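Local coordinates for protein adenylosuccinate lyase (Francisella tularensis subsp. tularensis, PDB 5HW2) that probably cleaves adenylosuccinate to AMP and fumarate, and SAICAR to AICAR and fumarate, in purine nucleotide biosynthesis, at residues V178-A183 against E193-A198. Numbering follows the deposited sequence.
Sequences VQFSGA and EDEKKA. With K (potassium ion), chain M.
Glu195 reaches from helix 192-202 to the backbone of Phe180, where its OE2 accepts the amide N-H of Phe180 at 3.0 Å (N to OE2). The bond is nearly straight, 173° at the hydrogen, and enters on the anti lone pair of OE2, the one turned away from OE1. With CG anti to the backbone N (chi1 -177°) and the chain extended beyond it, the carboxylate is carried across to the loop. OE1 is taken up by a salt bridge to Arg428 of a second subunit, so this buried carboxylate joins its own chain's loop to a neighbouring chain.

The Phe180 side chain crosses the Glu195 stem obliquely, Phe180 CB 3.7 Å from Glu195 CG, with ring and carboxylate planes 64° apart. The Glu195 carbonyl O sits at the ring edge, near its plane, 3.9 Å from Phe180 CD2. Nearly a turn further along the helix, Ala198 CB meets Phe180 CE2 obliquely at 3.7 Å. Val26 and Ile30 of helix 16-33 and Leu202 also touch the Phe180 side chain, which lies between the two helices.

This loop follows helix 151-173 in the lyase 1 family fold, and residues on either side of Phe180 in the sequence supply half of a potassium site. Gln179 OE1, Ser181 OG at 2.7 Å from the potassium ion K, and the carbonyl O of Gly182 bind the metal; Asp96 OD1 and the carbonyls of Thr211 and Gln212 supply the rest. Gln179 CB points away from the helix, opposite in sense to Phe180 CB, so consecutive residues serve the ion and the helix. The side-chain amide of Gln179 also has Ser210 as a polar partner, and the Gln179 side chain lies about 5 Å from that of Thr93, a fumarate-binding residue.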
ATOM      1  N   VAL C 178       4.327  -6.131 -28.479  1.00 28.82           N
ATOM      2  CA  VAL C 178       3.066  -6.533 -29.090  1.00 27.16           C
ATOM      3  C   VAL C 178       3.104  -8.047 -29.260  1.00 27.86           C
ATOM      4  O   VAL C 178       4.155  -8.679 -29.144  1.00 30.17           O
ATOM      5  CB  VAL C 178       2.812  -5.840 -30.445  1.00 24.26           C
ATOM      6  CG1 VAL C 178       2.517  -4.360 -30.240  1.00 20.04           C
ATOM      7  CG2 VAL C 178       4.005  -6.029 -31.365  1.00 23.53           C
ATOM      8  N   GLN C 179       1.941  -8.630 -29.533  1.00 25.42           N
ATOM      9  CA  GLN C 179       1.861 -10.078 -29.650  1.00 25.36           C
ATOM     10  C   GLN C 179       0.767 -10.466 -30.632  1.00 31.62           C
ATOM     11  O   GLN C 179      -0.236  -9.763 -30.787  1.00 32.95           O
ATOM     12  CB  GLN C 179       1.593 -10.740 -28.294  1.00 20.32           C
ATOM     13  CG  GLN C 179       0.234 -10.407 -27.708  1.00 20.92           C
ATOM     14  CD  GLN C 179      -0.352 -11.549 -26.904  1.00 22.13           C
ATOM     15  OE1 GLN C 179       0.149 -12.672 -26.942  1.00 25.25           O
ATOM     16  NE2 GLN C 179      -1.425 -11.266 -26.174  1.00 21.96           N
ATOM     17  N   PHE C 180       0.985 -11.605 -31.300  1.00 34.43           N
ATOM     18  CA  PHE C 180      -0.007 -12.307 -32.116  1.00 33.44           C
ATOM     19  C   PHE C 180       0.331 -13.796 -31.985  1.00 29.38           C
ATOM     20  O   PHE C 180       0.960 -14.405 -32.855  1.00 28.25           O
ATOM     21  CB  PHE C 180      -0.005 -11.860 -33.578  1.00 34.93           C
ATOM     22  CG  PHE C 180      -0.141 -10.375 -33.764  1.00 34.88           C
ATOM     23  CD1 PHE C 180      -1.379  -9.758 -33.663  1.00 36.89           C
ATOM     24  CD2 PHE C 180       0.968  -9.598 -34.060  1.00 34.62           C
ATOM     25  CE1 PHE C 180      -1.505  -8.390 -33.840  1.00 38.55           C
ATOM     26  CE2 PHE C 180       0.849  -8.232 -34.240  1.00 35.83           C
ATOM     27  CZ  PHE C 180      -0.389  -7.627 -34.130  1.00 36.77           C
ATOM     28  N   SER C 181      -0.087 -14.389 -30.866  1.00 30.47           N
ATOM     29  CA  SER C 181       0.334 -15.738 -30.513  1.00 34.30           C
ATOM     30  C   SER C 181      -0.801 -16.748 -30.419  1.00 35.61           C
ATOM     31  O   SER C 181      -0.539 -17.919 -30.122  1.00 35.71           O
ATOM     32  CB  SER C 181       1.104 -15.718 -29.184  1.00 36.79           C
ATOM     33  OG  SER C 181       0.246 -15.431 -28.097  1.00 40.97           O
ATOM     34  N   GLY C 182      -2.041 -16.349 -30.668  1.00 34.20           N
ATOM     35  CA  GLY C 182      -3.146 -17.287 -30.611  1.00 32.68           C
ATOM     36  C   GLY C 182      -3.750 -17.378 -29.223  1.00 27.30           C
ATOM     37  O   GLY C 182      -3.530 -16.528 -28.358  1.00 29.90           O
ATOM     38  N   ALA C 183      -4.513 -18.450 -29.008  1.00 22.21           N
ATOM     39  CA  ALA C 183      -5.304 -18.597 -27.790  1.00 21.02           C
ATOM     40  C   ALA C 183      -4.444 -18.577 -26.532  1.00 22.73           C
ATOM     41  O   ALA C 183      -4.609 -17.700 -25.681  1.00 22.69           O
ATOM     42  CB  ALA C 183      -6.129 -19.885 -27.845  1.00 20.50           C
ATOM     43  N   GLU C 193       6.673 -15.682 -38.103  1.00 51.18           N
ATOM     44  CA  GLU C 193       6.960 -14.803 -39.232  1.00 51.73           C
ATOM     45  C   GLU C 193       5.824 -13.815 -39.463  1.00 52.66           C
ATOM     46  O   GLU C 193       6.063 -12.629 -39.715  1.00 53.49           O
ATOM     47  CB  GLU C 193       7.219 -15.632 -40.489  1.00 51.51           C
ATOM     48  CG  GLU C 193       7.053 -14.860 -41.783  1.00 53.66           C
ATOM     49  CD  GLU C 193       7.590 -15.611 -42.984  1.00 57.45           C
ATOM     50  OE1 GLU C 193       8.760 -15.376 -43.355  1.00 59.85           O
ATOM     51  OE2 GLU C 193       6.848 -16.441 -43.551  1.00 57.73           O
ATOM     52  N   ASP C 194       4.578 -14.286 -39.375  1.00 53.41           N
ATOM     53  CA  ASP C 194       3.441 -13.378 -39.485  1.00 55.18           C
ATOM     54  C   ASP C 194       3.346 -12.468 -38.267  1.00 56.11           C
ATOM     55  O   ASP C 194       2.964 -11.299 -38.387  1.00 57.89           O
ATOM     56  CB  ASP C 194       2.147 -14.173 -39.665  1.00 55.54           C
ATOM     57  N   GLU C 195       3.696 -12.986 -37.087  1.00 54.34           N
ATOM     58  CA  GLU C 195       3.657 -12.171 -35.878  1.00 51.78           C
ATOM     59  C   GLU C 195       4.766 -11.125 -35.878  1.00 52.47           C
ATOM     60  O   GLU C 195       4.526  -9.958 -35.544  1.00 54.14           O
ATOM     61  CB  GLU C 195       3.764 -13.063 -34.643  1.00 50.63           C
ATOM     62  CG  GLU C 195       3.658 -12.317 -33.326  1.00 50.94           C
ATOM     63  CD  GLU C 195       4.162 -13.136 -32.154  1.00 53.70           C
ATOM     64  OE1 GLU C 195       5.135 -13.898 -32.338  1.00 56.04           O
ATOM     65  OE2 GLU C 195       3.586 -13.018 -31.052  1.00 53.17           O
ATOM     66  N   LYS C 196       5.985 -11.526 -36.247  1.00 51.20           N
ATOM     67  CA  LYS C 196       7.108 -10.594 -36.252  1.00 50.26           C
ATOM     68  C   LYS C 196       6.913  -9.501 -37.296  1.00 48.60           C
ATOM     69  O   LYS C 196       7.100  -8.313 -37.007  1.00 49.26           O
ATOM     70  CB  LYS C 196       8.413 -11.352 -36.506  1.00 52.36           C
ATOM     71  CG  LYS C 196       9.631 -10.463 -36.675  1.00 53.31           C
ATOM     72  CD  LYS C 196       9.959  -9.726 -35.389  1.00 53.57           C
ATOM     73  CE  LYS C 196      11.148  -8.797 -35.576  1.00 55.21           C
ATOM     74  NZ  LYS C 196      10.869  -7.733 -36.580  1.00 56.35           N
ATOM     75  N   LYS C 197       6.537  -9.886 -38.517  1.00 47.98           N
ATOM     76  CA  LYS C 197       6.360  -8.907 -39.583  1.00 46.93           C
ATOM     77  C   LYS C 197       5.206  -7.956 -39.291  1.00 44.10           C
ATOM     78  O   LYS C 197       5.277  -6.773 -39.643  1.00 44.87           O
ATOM     79  CB  LYS C 197       6.141  -9.625 -40.916  1.00 49.70           C
ATOM     80  CG  LYS C 197       6.017  -8.702 -42.113  1.00 52.44           C
ATOM     81  CD  LYS C 197       7.131  -7.672 -42.138  1.00 54.21           C
ATOM     82  CE  LYS C 197       6.629  -6.368 -42.718  1.00 53.64           C
ATOM     83  NZ  LYS C 197       5.536  -5.815 -41.875  1.00 50.32           N
ATOM     84  N   ALA C 198       4.142  -8.448 -38.650  1.00 41.65           N
ATOM     85  CA  ALA C 198       3.049  -7.570 -38.251  1.00 41.16           C
ATOM     86  C   ALA C 198       3.465  -6.597 -37.159  1.00 42.44           C
ATOM     87  O   ALA C 198       2.821  -5.555 -36.996  1.00 41.23           O
ATOM     88  CB  ALA C 198       1.851  -8.392 -37.776  1.00 40.16           C
TER
HETATM   89  K     K M 501      -2.116 -14.616 -27.029  1.00 38.05           K